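Local coordinates for protein photoreceptor-histidine kinase BphP (Stigmatella aurantiaca DW4/3-1, PDB 6BAF) that binds a bilin chromophore as a phytochrome photoreceptor and probably passes the light signal on through histidine kinase activity, at residues A[33-38]-A[216-221]; A[203-208]-A[232-237]. All blocks are in the same frame, centred on the assembly; numbering follows the deposited sequence.

Contact 1 (A[33-38]-A[216-221]); sequences ASENAP and QPARVR
A33 and S34 of strand 30-34 pair antiparallel with R221 and V220 of strand 218-222. The second strand comes from the GAF part of the chain but enters the PAS sheet between strands 13-14 and 30-34. The pairing is consistent with the knot of phytochromes, where the N-terminal segment and a GAF insertion are interlinked.

Backbone bonds join the two strands first. A33 N and R221 O lie 2.9 Å apart, and R221 N donates back to A33 O. S34 and V220 form the next, non-hydrogen-bonded pair. Past it, E35 N donates to R219 O at 2.8 Å. The same oxygen receives a CA-H contact from S34 CA.

The charged contacts centre on E35. Its CG is folded back between N and C of its own backbone (chi1 62°), and the extended chain beyond it lays the carboxylate along strand 218-222. OE1 of E35 forms a salt bridge with R221 NH2 at 2.9 Å, through its anti lone pair. R221 NE adds a weak bond to the same oxygen. The two flat groups stand 87° apart, and E35 CB covers one face of the guanidinium. OE2 of E35 accepts R219 N at 2.9 Å, from above the carboxylate plane. Both oxygens are engaged, which is likely to limit rotation of the group. R219 CB and CG run alongside the carboxylate, while its guanidinium leads away.

The remaining contacts involve the type I turn S34 to A37. S34 OG donates to N36 OD1 at 2.6 Å and also bonds to L20 N. N36 ND2 reaches P16 O and G18 O. Against this tethered amide rests a methyl group: A218 CB sits 3.8 Å from N36 CG.

Contact 2 (A[203-208]-A[232-237]); sequences QLNWLR and LSFSVL
N205 and F234 bring their CA atoms to 5.9 Å where two irregular backbones pass, that of 232-235 curled into a type I turn with S235 N bonded to L232 O.

One side-chain bond crosses the contact. N205 ND2 donates to S233 O at 2.8 Å, with a nearly straight 170° angle at the hydrogen. The acceptor lies in the amide plane, and the donor meets a lone pair in the carbonyl plane. CG of N205 is anti to its backbone N (chi1 179°), which directs the amide at the turn. N205 OD1 accepts a weak bond from L207 N, so ND2 is the firmer end of the amide. Replacing N205 by an alanine is likely to leave S233 O without this donor and a gap where the amide lay against the turn.

The turn belongs to the GAF insertion of the phytochrome knot. It sits between the loop leading into edge strand 207-210 of the GAF sheet and PAS strands 90-100 and 103-110, where E107 bonds to V236 N and L237 N, while S233 OG turns to D231.

L204 O lies at the edge of the F234 ring, near its plane, 3.3 Å from F234 CE1. L204 CB touches F234 CZ at 3.7 Å. The ring also packs edge-to-face with H100.

R208, which touches the chromophore, steadies the first segment from within. Its NH1 donates to N205 O at 2.8 Å, in both the guanidinium and the carbonyl planes.

Overall arrangement
From the N terminus, the chain lays down strands 13-14, 19-23 and 30-34 of the PAS sheet. It adds strands 80-85, 90-100 and 103-110 and goes on into the GAF domain. Segment 203-208 leads into strand 207-210 at the edge of the GAF sheet. The next strand, 218-222, returns to the PAS sheet, where contact 1 closes a loop of 177 residues. The chain then comes back to 232-237, where contact 2 closes a loop of only 23 residues. The segments alternate, so the two loops cross. The contact centres lie about 19 Å apart, and the contacts do not touch. Contact 1 ties the GAF insertion into the PAS sheet; contact 2 ties its later part to the GAF edge.

Contact 1 (A[33-38]-A[216-221])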
loop_
_atom_site.group_PDB
_atom_site.type_symbol
_atom_site.label_atom_id
_atom_site.label_comp_id
_atom_site.label_asym_id
_atom_site.label_seq_id
_atom_site.Cartn_x
_atom_site.Cartn_y
_atom_site.Cartn_z
ATOM N N ALA A 33 29.466 -14.750 -1.637
ATOM C CA ALA A 33 29.174 -13.756 -2.658
ATOM C C ALA A 33 28.953 -14.480 -3.969
ATOM O O ALA A 33 29.675 -15.425 -4.294
ATOM C CB ALA A 33 30.301 -12.744 -2.820
ATOM N N SER A 34 27.937 -14.062 -4.716
ATOM C CA SER A 34 27.731 -14.699 -6.002
ATOM C C SER A 34 28.769 -14.165 -6.993
ATOM O O SER A 34 29.236 -13.021 -6.889
ATOM C CB SER A 34 26.287 -14.462 -6.483
ATOM O OG SER A 34 26.050 -13.084 -6.562
ATOM N N GLU A 35 29.150 -15.012 -7.943
ATOM C CA GLU A 35 30.340 -14.746 -8.755
ATOM C C GLU A 35 30.105 -13.739 -9.877
ATOM O O GLU A 35 31.060 -13.398 -10.570
ATOM C CB GLU A 35 30.844 -16.057 -9.371
ATOM C CG GLU A 35 29.795 -16.655 -10.289
ATOM C CD GLU A 35 30.235 -17.976 -10.950
ATOM O OE1 GLU A 35 31.415 -18.381 -10.713
ATOM O OE2 GLU A 35 29.386 -18.607 -11.668
ATOM N N ASN A 36 28.863 -13.299 -10.112
ATOM C CA ASN A 36 28.536 -12.207 -11.022
ATOM C C ASN A 36 28.762 -10.857 -10.391
ATOM O O ASN A 36 28.405 -9.826 -10.981
ATOM C CB ASN A 36 27.072 -12.305 -11.455
ATOM C CG ASN A 36 26.094 -12.125 -10.265
ATOM O OD1 ASN A 36 26.397 -12.507 -9.113
ATOM N ND2 ASN A 36 24.949 -11.515 -10.533
ATOM N N ALA A 37 29.322 -10.818 -9.188
ATOM C CA ALA A 37 29.549 -9.526 -8.545
ATOM C C ALA A 37 30.408 -8.550 -9.354
ATOM O O ALA A 37 30.189 -7.333 -9.204
ATOM C CB ALA A 37 30.156 -9.745 -7.153
ATOM N N PRO A 38 31.401 -8.974 -10.155
ATOM C CA PRO A 38 32.127 -7.981 -10.988
ATOM C C PRO A 38 31.223 -7.222 -11.947
ATOM O O PRO A 38 31.259 -5.983 -11.998
ATOM C CB PRO A 38 33.150 -8.845 -11.740
ATOM C CG PRO A 38 33.346 -10.068 -10.859
ATOM C CD PRO A 38 31.988 -10.333 -10.282
ATOM N N GLN A 216 22.851 -17.526 -17.409
ATOM C CA GLN A 216 23.908 -18.374 -16.913
ATOM C C GLN A 216 23.896 -18.303 -15.391
ATOM O O GLN A 216 24.166 -17.217 -14.840
ATOM C CB GLN A 216 25.251 -17.912 -17.481
ATOM C CG GLN A 216 26.452 -18.652 -16.924
ATOM C CD GLN A 216 26.811 -19.826 -17.828
ATOM O OE1 GLN A 216 26.722 -20.988 -17.413
ATOM N NE2 GLN A 216 27.181 -19.524 -19.094
ATOM N N PRO A 217 23.590 -19.396 -14.678
ATOM C CA PRO A 217 23.527 -19.328 -13.207
ATOM C C PRO A 217 24.837 -18.808 -12.639
ATOM O O PRO A 217 25.912 -19.127 -13.142
ATOM C CB PRO A 217 23.248 -20.783 -12.794
ATOM C CG PRO A 217 22.557 -21.411 -13.992
ATOM C CD PRO A 217 23.286 -20.747 -15.187
ATOM N N ALA A 218 24.751 -17.899 -11.661
ATOM C CA ALA A 218 25.946 -17.331 -11.029
ATOM C C ALA A 218 26.217 -18.099 -9.726
ATOM O O ALA A 218 25.425 -18.014 -8.773
ATOM C CB ALA A 218 25.774 -15.835 -10.759
ATOM N N ARG A 219 27.309 -18.871 -9.696
ATOM C CA ARG A 219 27.642 -19.663 -8.510
ATOM C C ARG A 219 27.847 -18.761 -7.297
ATOM O O ARG A 219 28.355 -17.642 -7.398
ATOM C CB ARG A 219 28.909 -20.518 -8.739
ATOM C CG ARG A 219 28.764 -21.481 -9.920
ATOM C CD ARG A 219 28.063 -22.769 -9.506
ATOM N NE ARG A 219 27.103 -23.106 -10.566
ATOM C CZ ARG A 219 26.132 -24.030 -10.487
ATOM N NH1 ARG A 219 25.968 -24.747 -9.352
ATOM N NH2 ARG A 219 25.318 -24.212 -11.552
ATOM N N VAL A 220 27.441 -19.266 -6.141
ATOM C CA VAL A 220 27.667 -18.579 -4.877
ATOM C C VAL A 220 28.972 -19.116 -4.305
ATOM O O VAL A 220 29.053 -20.294 -3.942
ATOM C CB VAL A 220 26.512 -18.793 -3.896
ATOM C CG1 VAL A 220 26.798 -18.023 -2.644
ATOM C CG2 VAL A 220 25.184 -18.331 -4.530
ATOM N N ARG A 221 29.989 -18.260 -4.242
ATOM C CA ARG A 221 31.289 -18.618 -3.686
ATOM C C ARG A 221 31.297 -18.319 -2.196
ATOM O O ARG A 221 30.642 -17.381 -1.743
ATOM C CB ARG A 221 32.424 -17.819 -4.350
ATOM C CG ARG A 221 32.356 -17.731 -5.867
ATOM C CD ARG A 221 33.183 -18.794 -6.615
ATOM N NE ARG A 221 33.246 -18.500 -8.062
ATOM C CZ ARG A 221 34.116 -17.645 -8.627
ATOM N NH1 ARG A 221 35.022 -16.988 -7.882
ATOM N NH2 ARG A 221 34.082 -17.437 -9.945
#

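Contact 2 (A[203-208]-A[232-237])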
loop_
_atom_site.group_PDB
_atom_site.type_symbol
_atom_site.label_atom_id
_atom_site.label_comp_id
_atom_site.label_asym_id
_atom_site.label_seq_id
_atom_site.Cartn_x
_atom_site.Cartn_y
_atom_site.Cartn_z
ATOM N N GLN A 203 4.336 -22.875 -0.347
ATOM C CA GLN A 203 3.534 -22.570 0.834
ATOM C C GLN A 203 4.260 -21.657 1.803
ATOM O O GLN A 203 3.622 -21.082 2.690
ATOM C CB GLN A 203 3.149 -23.842 1.590
ATOM C CG GLN A 203 1.974 -24.499 1.000
ATOM C CD GLN A 203 1.492 -25.688 1.799
ATOM O OE1 GLN A 203 0.408 -26.206 1.519
ATOM N NE2 GLN A 203 2.298 -26.149 2.778
ATOM N N LEU A 204 5.578 -21.541 1.684
ATOM C CA LEU A 204 6.346 -20.735 2.625
ATOM C C LEU A 204 6.834 -19.443 2.017
ATOM O O LEU A 204 6.945 -18.444 2.721
ATOM C CB LEU A 204 7.564 -21.522 3.133
ATOM C CG LEU A 204 7.272 -22.887 3.774
ATOM C CD1 LEU A 204 8.562 -23.586 4.070
ATOM C CD2 LEU A 204 6.454 -22.749 5.040
ATOM N N ASN A 205 7.169 -19.472 0.737
ATOM C CA ASN A 205 7.736 -18.351 0.002
ATOM C C ASN A 205 6.725 -18.049 -1.109
ATOM O O ASN A 205 6.597 -18.834 -2.067
ATOM C CB ASN A 205 9.123 -18.708 -0.554
ATOM C CG ASN A 205 9.720 -17.564 -1.330
ATOM O OD1 ASN A 205 9.009 -16.623 -1.618
ATOM N ND2 ASN A 205 11.009 -17.615 -1.664
ATOM N N TRP A 206 6.007 -16.924 -0.991
ATOM C CA TRP A 206 4.787 -16.718 -1.772
ATOM C C TRP A 206 5.003 -16.046 -3.123
ATOM O O TRP A 206 4.028 -15.847 -3.857
ATOM C CB TRP A 206 3.778 -15.917 -0.953
ATOM C CG TRP A 206 3.339 -16.646 0.260
ATOM C CD1 TRP A 206 3.401 -18.017 0.489
ATOM C CD2 TRP A 206 2.762 -16.066 1.432
ATOM N NE1 TRP A 206 2.876 -18.307 1.735
ATOM C CE2 TRP A 206 2.490 -17.126 2.335
ATOM C CE3 TRP A 206 2.452 -14.745 1.810
ATOM C CZ2 TRP A 206 1.932 -16.899 3.594
ATOM C CZ3 TRP A 206 1.892 -14.519 3.061
ATOM C CH2 TRP A 206 1.624 -15.590 3.931
ATOM N N LEU A 207 6.234 -15.756 -3.515
ATOM C CA LEU A 207 6.496 -15.062 -4.772
ATOM C C LEU A 207 7.728 -15.652 -5.437
ATOM O O LEU A 207 8.710 -15.947 -4.760
ATOM C CB LEU A 207 6.720 -13.544 -4.513
ATOM C CG LEU A 207 7.477 -12.749 -5.602
ATOM C CD1 LEU A 207 6.595 -12.512 -6.773
ATOM C CD2 LEU A 207 8.115 -11.444 -5.056
ATOM N N ARG A 208 7.682 -15.855 -6.750
ATOM C CA ARG A 208 8.872 -16.246 -7.488
ATOM C C ARG A 208 8.826 -15.547 -8.827
ATOM O O ARG A 208 7.750 -15.377 -9.414
ATOM C CB ARG A 208 8.967 -17.773 -7.676
ATOM C CG ARG A 208 7.765 -18.377 -8.359
ATOM C CD ARG A 208 7.267 -19.588 -7.594
ATOM N NE ARG A 208 6.850 -19.297 -6.207
ATOM C CZ ARG A 208 5.578 -19.158 -5.841
ATOM N NH1 ARG A 208 5.265 -18.914 -4.563
ATOM N NH2 ARG A 208 4.611 -19.227 -6.775
ATOM N N LEU A 232 18.482 -21.643 -0.065
ATOM C CA LEU A 232 18.019 -20.435 -0.755
ATOM C C LEU A 232 16.491 -20.360 -0.824
ATOM O O LEU A 232 15.943 -19.576 -1.610
ATOM C CB LEU A 232 18.628 -20.386 -2.152
ATOM C CG LEU A 232 20.146 -20.166 -2.160
ATOM C CD1 LEU A 232 20.680 -20.244 -3.560
ATOM C CD2 LEU A 232 20.489 -18.787 -1.565
ATOM N N SER A 233 15.799 -21.172 -0.018
ATOM C CA SER A 233 14.345 -21.206 0.037
ATOM C C SER A 233 13.682 -19.831 -0.005
ATOM O O SER A 233 12.677 -19.685 -0.696
ATOM C CB SER A 233 13.867 -21.934 1.302
ATOM O OG SER A 233 14.240 -23.298 1.261
ATOM N N PHE A 234 14.193 -18.832 0.726
ATOM C CA PHE A 234 13.536 -17.528 0.824
ATOM C C PHE A 234 14.257 -16.464 0.033
ATOM O O PHE A 234 14.035 -15.266 0.248
ATOM C CB PHE A 234 13.380 -17.111 2.285
ATOM C CG PHE A 234 12.405 -17.960 2.995
ATOM C CD1 PHE A 234 11.042 -17.763 2.806
ATOM C CD2 PHE A 234 12.828 -19.025 3.757
ATOM C CE1 PHE A 234 10.121 -18.576 3.429
ATOM C CE2 PHE A 234 11.916 -19.846 4.381
ATOM C CZ PHE A 234 10.561 -19.631 4.221
ATOM N N SER A 235 15.128 -16.878 -0.879
ATOM C CA SER A 235 15.891 -15.936 -1.684
ATOM C C SER A 235 15.192 -15.697 -3.021
ATOM O O SER A 235 14.768 -16.652 -3.702
ATOM C CB SER A 235 17.300 -16.489 -1.880
ATOM O OG SER A 235 17.823 -16.031 -3.107
ATOM N N VAL A 236 15.047 -14.423 -3.392
ATOM C CA VAL A 236 14.315 -14.104 -4.618
ATOM C C VAL A 236 15.178 -14.382 -5.845
ATOM O O VAL A 236 14.649 -14.582 -6.946
ATOM C CB VAL A 236 13.835 -12.632 -4.604
ATOM C CG1 VAL A 236 13.240 -12.278 -3.242
ATOM C CG2 VAL A 236 14.979 -11.689 -4.840
ATOM N N LEU A 237 16.497 -14.425 -5.685
ATOM C CA LEU A 237 17.367 -14.670 -6.823
ATOM C C LEU A 237 17.682 -16.142 -7.038
ATOM O O LEU A 237 18.492 -16.453 -7.921
ATOM C CB LEU A 237 18.670 -13.902 -6.643
ATOM C CG LEU A 237 18.514 -12.387 -6.665
ATOM C CD1 LEU A 237 19.827 -11.727 -6.292
ATOM C CD2 LEU A 237 17.987 -11.906 -8.031
#